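Melibiose/raffinose/stachyose-binding protein MelE (Bacillus subtilis subsp. subtilis str. 168, PDB 4R6H) binds melibiose, raffinose and stachyose and serves as the solute-binding component of the MelEDC-MsmX ABC transporter that imports these sugars. Local coordinates at residues A55-E60 against I64-H69; D164-A169 against K236-E241; E258-N263 against Q276-I281. All coordinates share one frame; numbering follows the deposited sequence. Where two conformers were deposited one is given.

How the interactions relate
From the N terminus, the chain first closes a short loop: interaction 1 joins 55-60 to 64-69 across three residues and fastens helix 44-60 onto the following strand. Interaction 2 spans 66 residues, bringing helix 229-240 alongside helix 163-177. Interaction 3 closes a twelve-residue excursion through strand 265-269, setting helix 274-281 beside the end of helix 256-261. The loops run in series, so none encloses or crosses another. Interactions 2 and 3 both abut strand 265-269 of the mixed sheet, through Phe166 on Phe267 and Met260 on Ile265, with about 11 Å between their nearest atoms; interaction 1 belongs to the separate parallel pair 33-38 and 64-69, its centre 51 Å from that of interaction 2.

Interaction 1 of 3, residues A55-E60 against I64-H69; sequences AAFEKE and IHVSLH
Glu58 reaches from the helical segment 55-60 to the backbone of strand 64-69, and its side chain can be followed atom by atom. Glu58 CB is 4.0 Å from Ile64 O. With chi1 at -69°, Glu58 CG stands anti to the carbonyl carbon and turns toward the strand, passing 3.4 Å from Ile64 O and also touching Val66 CG2. The extended chain then sets CD about equally far from Ile64 O and the amide N of Val66. At the tip, Glu58 OE2 accepts a hydrogen bond from Val66 N at 2.8 Å; the N-H...O angle of 168° makes it nearly straight, and the lone pair used is the anti one, turned away from OE1. A water 2.7 Å from Glu58 OE2 donates to it and also to Val66 O, so OE2 receives two bonds and the carboxylate is tied, directly and through water, to both polar backbone atoms of one strand residue.

Beside this polar link is an apolar one. Phe57 CE2 meets Ile64 CD1 at 3.8 Å, while Ile64 CG2 sits at the ring edge, in its plane. Val66 CG2 packs at 3.9 Å from Phe57 CD2, the two side chains crossing at about a right angle. Phe326 and Phe329 add edge-to-face contacts to the Phe57 ring, so helix 320-331 shares this core.

The segment axes approach to 8.1 Å and run nearly antiparallel, at 165°. On the parallel neighbouring strand, Ile64 touches Leu35 and Val66 touches Ile37. Strand 33-38, helix 44-60 and strand 64-69 thus form a beta-alpha-beta unit, the building block of the alpha/beta lobes of periplasmic-type solute-binding proteins.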
# COMPACT_ATOMS: atom_id res chain seq x y z
N ALA A 55 15.93 -12.30 -17.59
CA ALA A 55 16.48 -13.11 -18.68
C ALA A 55 16.65 -12.32 -20.00
O ALA A 55 17.64 -12.51 -20.74
CB ALA A 55 15.63 -14.34 -18.89
N ALA A 56 15.71 -11.43 -20.30
CA ALA A 56 15.79 -10.57 -21.45
C ALA A 56 16.92 -9.58 -21.32
O ALA A 56 17.62 -9.28 -22.28
CB ALA A 56 14.45 -9.87 -21.67
N PHE A 57 17.15 -9.09 -20.10
CA PHE A 57 18.31 -8.22 -19.87
C PHE A 57 19.62 -8.96 -20.15
O PHE A 57 20.56 -8.38 -20.74
CB PHE A 57 18.29 -7.72 -18.43
CG PHE A 57 19.45 -6.86 -18.04
CD1 PHE A 57 19.47 -5.52 -18.33
CD2 PHE A 57 20.56 -7.42 -17.36
CE1 PHE A 57 20.53 -4.72 -17.92
CE2 PHE A 57 21.61 -6.63 -16.96
CZ PHE A 57 21.60 -5.28 -17.24
N GLU A 58 19.68 -10.21 -19.71
CA GLU A 58 20.87 -11.06 -19.92
C GLU A 58 21.14 -11.28 -21.40
O GLU A 58 22.33 -11.38 -21.79
CB GLU A 58 20.76 -12.37 -19.20
CG GLU A 58 20.82 -12.24 -17.68
CD GLU A 58 20.61 -13.54 -16.96
OE1 GLU A 58 20.27 -14.54 -17.62
OE2 GLU A 58 20.74 -13.56 -15.74
N LYS A 59 20.11 -11.32 -22.25
CA LYS A 59 20.34 -11.46 -23.72
C LYS A 59 21.11 -10.28 -24.30
O LYS A 59 21.94 -10.45 -25.20
CB LYS A 59 19.02 -11.66 -24.49
CG LYS A 59 18.44 -13.06 -24.34
CD LYS A 59 16.95 -13.07 -24.62
CE LYS A 59 16.16 -13.97 -23.68
NZ LYS A 59 14.86 -13.37 -23.24
N GLU A 60 20.87 -9.09 -23.76
CA GLU A 60 21.51 -7.85 -24.15
C GLU A 60 22.87 -7.63 -23.46
O GLU A 60 23.65 -6.77 -23.84
CB GLU A 60 20.54 -6.72 -23.81
CG GLU A 60 20.57 -5.55 -24.73
CD GLU A 60 19.49 -4.55 -24.39
OE1 GLU A 60 19.87 -3.46 -23.95
OE2 GLU A 60 18.29 -4.87 -24.57
N ILE A 64 26.54 -10.64 -17.83
CA ILE A 64 25.86 -10.45 -16.54
C ILE A 64 24.96 -11.64 -16.24
O ILE A 64 24.16 -12.05 -17.06
CB ILE A 64 25.09 -9.11 -16.49
CG1 ILE A 64 26.07 -7.94 -16.70
CG2 ILE A 64 24.29 -8.98 -15.20
CD1 ILE A 64 25.44 -6.60 -17.09
N HIS A 65 25.09 -12.17 -15.04
CA HIS A 65 24.15 -13.10 -14.50
C HIS A 65 23.35 -12.33 -13.42
O HIS A 65 23.92 -11.88 -12.43
CB HIS A 65 24.88 -14.29 -13.86
CG HIS A 65 24.02 -15.08 -12.92
ND1 HIS A 65 22.91 -15.78 -13.35
CD2 HIS A 65 24.08 -15.23 -11.58
CE1 HIS A 65 22.33 -16.34 -12.30
NE2 HIS A 65 23.01 -16.02 -11.22
N VAL A 66 22.04 -12.23 -13.64
CA VAL A 66 21.17 -11.56 -12.68
C VAL A 66 20.77 -12.57 -11.62
O VAL A 66 20.18 -13.62 -11.91
CB VAL A 66 19.96 -10.95 -13.37
CG1 VAL A 66 19.04 -10.37 -12.28
CG2 VAL A 66 20.36 -9.94 -14.42
N SER A 67 21.07 -12.24 -10.37
CA SER A 67 20.71 -13.07 -9.22
C SER A 67 19.58 -12.34 -8.48
O SER A 67 19.82 -11.41 -7.71
CB SER A 67 21.90 -13.29 -8.29
OG SER A 67 21.53 -14.11 -7.18
N LEU A 68 18.37 -12.82 -8.75
CA LEU A 68 17.13 -12.25 -8.23
C LEU A 68 16.72 -13.01 -6.99
O LEU A 68 16.58 -14.24 -7.01
CB LEU A 68 16.02 -12.36 -9.27
CG LEU A 68 15.52 -11.11 -9.96
CD1 LEU A 68 14.49 -11.53 -11.01
CD2 LEU A 68 14.97 -10.11 -8.93
N HIS A 69 16.52 -12.27 -5.90
CA HIS A 69 16.12 -12.81 -4.62
C HIS A 69 14.78 -12.26 -4.20
O HIS A 69 14.59 -11.03 -4.20
CB HIS A 69 17.12 -12.40 -3.55
CG HIS A 69 18.49 -12.95 -3.75
ND1 HIS A 69 19.05 -13.86 -2.88
CD2 HIS A 69 19.41 -12.73 -4.72
CE1 HIS A 69 20.26 -14.17 -3.30
NE2 HIS A 69 20.51 -13.50 -4.41
O HOH W 1 19.11 -14.82 -14.00

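Interaction 2 of 3, residues D164-A169 against K236-E241; sequences DDFIKA and KQMQKE
Met238 and Ile167 bring the two helices together mainly through apolar contacts; no hydrogen bond joins the segments. The methyl CE of Met238 does the touching: it lies 4.0 Å from Ile167 CG1 and equally 4.0 Å from Phe166 CE2, so one methyl group meets two neighbours on the same helix. Met238 crosses each of these side chains at about a right angle. Its CG stands anti to the carbonyl carbon (chi1 -64°), and the extended chain carries CE toward Phe166 and Ile167 where the short helix axes are 11.8 Å apart. On the margin, Gln237 OE1 comes to 4.4 Å from Ile167 CD1, a loose contact.

Polar interactions lie within 236-241 and between it and Asp397. Lys236 NZ donates to Gln239 OE1 at 2.8 Å, in the carbonyl plane on a lone pair, and NZ also forms a salt bridge with Asp397. Gln239 NE2 bonds the same carboxylate, so both side chains anchor this helix to Asp397.

Phe166 meets Phe184 and Phe267 edge-to-face, linking the contact to the mixed sheet. Helical segments with axes only 9° from parallel, packed by apolar side chains beside a sheet, fit the alpha/beta lobe architecture of a solute-binding protein.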
# COMPACT_ATOMS: atom_id res chain seq x y z
N ASP A 164 -18.63 10.35 6.99
CA ASP A 164 -20.05 10.43 7.34
C ASP A 164 -20.94 9.89 6.22
O ASP A 164 -21.88 9.13 6.49
CB ASP A 164 -20.45 11.84 7.77
CG ASP A 164 -19.92 12.23 9.16
OD1 ASP A 164 -19.53 11.34 9.94
OD2 ASP A 164 -19.92 13.46 9.43
N ASP A 165 -20.61 10.23 4.98
CA ASP A 165 -21.37 9.71 3.86
C ASP A 165 -21.16 8.20 3.66
O ASP A 165 -22.06 7.46 3.27
CB ASP A 165 -21.05 10.47 2.60
CG ASP A 165 -21.72 11.84 2.55
OD1 ASP A 165 -22.65 12.08 3.36
OD2 ASP A 165 -21.28 12.65 1.75
N PHE A 166 -19.95 7.72 3.99
CA PHE A 166 -19.67 6.29 3.95
C PHE A 166 -20.55 5.52 4.94
O PHE A 166 -21.21 4.56 4.60
CB PHE A 166 -18.15 6.11 4.22
CG PHE A 166 -17.67 4.67 4.23
CD1 PHE A 166 -18.09 3.71 3.32
CD2 PHE A 166 -16.74 4.28 5.19
CE1 PHE A 166 -17.65 2.41 3.38
CE2 PHE A 166 -16.25 3.00 5.23
CZ PHE A 166 -16.71 2.05 4.33
N ILE A 167 -20.52 5.96 6.19
CA ILE A 167 -21.31 5.31 7.24
C ILE A 167 -22.82 5.36 6.88
O ILE A 167 -23.51 4.38 7.05
CB ILE A 167 -21.02 5.94 8.61
CG1 ILE A 167 -19.58 5.64 9.00
CG2 ILE A 167 -22.03 5.44 9.64
CD1 ILE A 167 -19.17 6.43 10.21
N LYS A 168 -23.26 6.50 6.35
CA LYS A 168 -24.66 6.61 5.92
C LYS A 168 -24.98 5.58 4.82
O LYS A 168 -26.00 4.86 4.89
CB LYS A 168 -24.95 8.02 5.44
CG LYS A 168 -26.42 8.27 5.09
CD LYS A 168 -26.59 9.78 4.92
CE LYS A 168 -27.84 10.15 4.16
NZ LYS A 168 -27.86 11.63 3.98
N ALA A 169 -24.07 5.41 3.87
CA ALA A 169 -24.26 4.36 2.86
C ALA A 169 -24.37 2.97 3.47
O ALA A 169 -25.15 2.15 3.04
CB ALA A 169 -23.13 4.39 1.83
N LYS A 236 -16.14 0.75 16.32
CA LYS A 236 -17.07 0.24 17.30
C LYS A 236 -18.52 0.55 16.91
O LYS A 236 -19.36 -0.34 17.07
CB LYS A 236 -16.74 0.79 18.69
CG LYS A 236 -17.57 0.10 19.80
CD LYS A 236 -17.11 -1.35 19.95
CE LYS A 236 -17.85 -2.06 21.07
NZ LYS A 236 -17.34 -3.44 21.22
N GLN A 237 -18.76 1.75 16.38
CA GLN A 237 -20.08 2.07 15.79
C GLN A 237 -20.48 1.10 14.71
O GLN A 237 -21.58 0.53 14.69
CB GLN A 237 -20.07 3.46 15.22
CG GLN A 237 -20.01 4.53 16.25
CD GLN A 237 -19.76 5.88 15.64
OE1 GLN A 237 -20.15 6.16 14.47
NE2 GLN A 237 -19.11 6.75 16.40
N MET A 238 -19.54 0.81 13.81
CA MET A 238 -19.85 -0.12 12.73
C MET A 238 -20.17 -1.49 13.28
O MET A 238 -21.07 -2.16 12.82
CB MET A 238 -18.66 -0.20 11.75
CG MET A 238 -18.41 1.12 11.06
SD MET A 238 -16.85 1.07 10.10
CE MET A 238 -17.00 2.57 9.14
N GLN A 239 -19.39 -1.96 14.25
CA GLN A 239 -19.69 -3.25 14.85
C GLN A 239 -21.08 -3.25 15.52
O GLN A 239 -21.93 -4.09 15.26
CB GLN A 239 -18.62 -3.59 15.87
CG GLN A 239 -18.80 -4.94 16.51
CD GLN A 239 -18.06 -5.06 17.84
OE1 GLN A 239 -18.21 -4.20 18.70
NE2 GLN A 239 -17.29 -6.12 18.00
N LYS A 240 -21.30 -2.30 16.40
CA LYS A 240 -22.55 -2.31 17.17
C LYS A 240 -23.78 -2.21 16.29
O LYS A 240 -24.81 -2.86 16.57
CB LYS A 240 -22.56 -1.20 18.19
CG LYS A 240 -23.53 -1.48 19.33
CD LYS A 240 -23.48 -0.42 20.40
CE LYS A 240 -24.57 -0.61 21.46
NZ LYS A 240 -24.90 0.68 22.14
N GLU A 241 -23.67 -1.40 15.23
CA GLU A 241 -24.78 -1.12 14.31
C GLU A 241 -24.92 -2.13 13.19
O GLU A 241 -25.76 -1.94 12.29
CB GLU A 241 -24.61 0.24 13.74
CG GLU A 241 -24.64 1.32 14.81
CD GLU A 241 -24.26 2.68 14.32
OE1 GLU A 241 -24.50 2.97 13.12
OE2 GLU A 241 -23.69 3.50 15.08

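Interaction 3 of 3, residues E258-N263 against Q276-I281; sequences ELMAQN and QDVAQI
Val278 places its two methyl groups on neighbouring residues of the opposing helix end. Val278 CG2 packs against Met260, 3.7 Å from Met260 CG and 3.8 Å from Met260 CB, the side chains crossing at about a right angle. Val278 CG1 rests 3.8 Å from Ala261 CA, and Ala261 CB touches it too. A turn later, Ile281 CG2 meets Ala261 CB at 4.0 Å. The small alanine allows a close backbone approach, with Ala261 and Val278 CA atoms 5.2 Å apart. Cutting Val278 back to an alanine would remove both methyls and is likely to open a gap beside Met260 CG and Ala261 CA.

Outside this shell, Val278 and Met260 both touch Val287 of strand 287-291, and Met260 also reaches Ile265. In the conformer given, bends at chi2 (52°) and chi3 lead the end of Met260 away from segment 276-281. Ala261 O accepts a bond from Asn282 ND2, a polar tie just past the apolar patch.

Gln262 NE2 bonds Glu258 OE2 at 2.9 Å, the acceptor lying 22° out of the amide plane of Gln262. Asn263, with positive phi, is the C-prime residue of a Schellman motif: Lys264 N bonds Leu259 O and Asn263 N bonds Met260 O, ending helix 256-261 before strand 265-269.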
# COMPACT_ATOMS: atom_id res chain seq x y z
N GLU A 258 -15.12 -15.35 -3.04
CA GLU A 258 -16.40 -16.05 -3.22
C GLU A 258 -17.58 -15.20 -2.70
O GLU A 258 -18.61 -15.08 -3.39
CB GLU A 258 -16.41 -17.44 -2.53
CG GLU A 258 -17.77 -18.15 -2.57
CD GLU A 258 -17.77 -19.63 -2.17
OE1 GLU A 258 -16.67 -20.19 -1.94
OE2 GLU A 258 -18.87 -20.25 -2.07
N LEU A 259 -17.44 -14.55 -1.56
CA LEU A 259 -18.54 -13.76 -1.03
C LEU A 259 -18.81 -12.53 -1.91
O LEU A 259 -19.98 -12.20 -2.19
CB LEU A 259 -18.30 -13.30 0.41
CG LEU A 259 -18.36 -14.39 1.44
CD1 LEU A 259 -17.83 -13.81 2.76
CD2 LEU A 259 -19.75 -14.99 1.61
N MET A 260 -17.76 -11.86 -2.37
CA MET A 260 -17.94 -10.71 -3.23
C MET A 260 -18.62 -11.13 -4.56
O MET A 260 -19.51 -10.45 -5.05
CB MET A 260 -16.56 -10.05 -3.44
CG MET A 260 -16.56 -8.69 -4.13
SD MET A 260 -17.65 -7.40 -3.47
CE MET A 260 -16.54 -6.14 -2.92
N ALA A 261 -18.18 -12.25 -5.11
CA ALA A 261 -18.77 -12.77 -6.37
C ALA A 261 -20.22 -13.20 -6.21
O ALA A 261 -20.91 -13.34 -7.21
CB ALA A 261 -17.96 -13.94 -6.85
N GLN A 262 -20.67 -13.45 -4.98
CA GLN A 262 -22.05 -13.85 -4.72
C GLN A 262 -22.92 -12.66 -4.34
O GLN A 262 -24.04 -12.82 -3.85
CB GLN A 262 -22.05 -14.92 -3.64
CG GLN A 262 -21.52 -16.23 -4.14
CD GLN A 262 -21.24 -17.23 -3.01
OE1 GLN A 262 -21.51 -16.99 -1.83
NE2 GLN A 262 -20.69 -18.37 -3.40
N ASN A 263 -22.44 -11.42 -4.58
CA ASN A 263 -23.22 -10.23 -4.22
C ASN A 263 -23.59 -10.16 -2.73
O ASN A 263 -24.63 -9.60 -2.36
CB ASN A 263 -24.50 -10.12 -5.09
CG ASN A 263 -24.19 -9.77 -6.52
OD1 ASN A 263 -23.76 -8.64 -6.84
ND2 ASN A 263 -24.40 -10.71 -7.41
N GLN A 276 -10.63 -8.24 -10.46
CA GLN A 276 -10.25 -9.15 -11.53
C GLN A 276 -10.50 -10.60 -11.11
O GLN A 276 -10.93 -11.47 -11.91
CB GLN A 276 -8.78 -8.89 -11.95
CG GLN A 276 -7.66 -9.18 -10.92
CD GLN A 276 -6.31 -8.46 -11.14
OE1 GLN A 276 -5.24 -9.09 -11.17
NE2 GLN A 276 -6.36 -7.19 -11.22
N ASP A 277 -10.27 -10.90 -9.84
CA ASP A 277 -10.47 -12.24 -9.31
C ASP A 277 -11.96 -12.62 -9.29
O ASP A 277 -12.33 -13.75 -9.63
CB ASP A 277 -9.90 -12.38 -7.92
CG ASP A 277 -8.39 -12.29 -7.89
OD1 ASP A 277 -7.75 -12.52 -8.94
OD2 ASP A 277 -7.90 -11.93 -6.77
N VAL A 278 -12.80 -11.67 -8.88
CA VAL A 278 -14.25 -11.87 -8.87
C VAL A 278 -14.78 -12.06 -10.29
O VAL A 278 -15.61 -12.94 -10.52
CB VAL A 278 -14.93 -10.64 -8.18
CG1 VAL A 278 -16.43 -10.57 -8.47
CG2 VAL A 278 -14.69 -10.69 -6.69
N ALA A 279 -14.30 -11.23 -11.23
CA ALA A 279 -14.74 -11.33 -12.63
C ALA A 279 -14.48 -12.69 -13.22
O ALA A 279 -15.26 -13.16 -14.08
CB ALA A 279 -14.10 -10.25 -13.46
N GLN A 280 -13.41 -13.37 -12.78
CA GLN A 280 -13.10 -14.71 -13.28
C GLN A 280 -14.12 -15.75 -12.83
O GLN A 280 -14.35 -16.74 -13.54
CB GLN A 280 -11.68 -15.13 -12.86
CG GLN A 280 -10.58 -14.24 -13.43
CD GLN A 280 -10.31 -14.47 -14.90
OE1 GLN A 280 -10.62 -13.62 -15.75
NE2 GLN A 280 -9.74 -15.63 -15.22
N ILE A 281 -14.72 -15.55 -11.67
CA ILE A 281 -15.69 -16.48 -11.10
C ILE A 281 -17.14 -16.10 -11.49
O ILE A 281 -18.00 -16.96 -11.77
CB ILE A 281 -15.52 -16.51 -9.56
CG1 ILE A 281 -14.22 -17.28 -9.24
CG2 ILE A 281 -16.71 -17.15 -8.89
CD1 ILE A 281 -13.64 -16.91 -7.90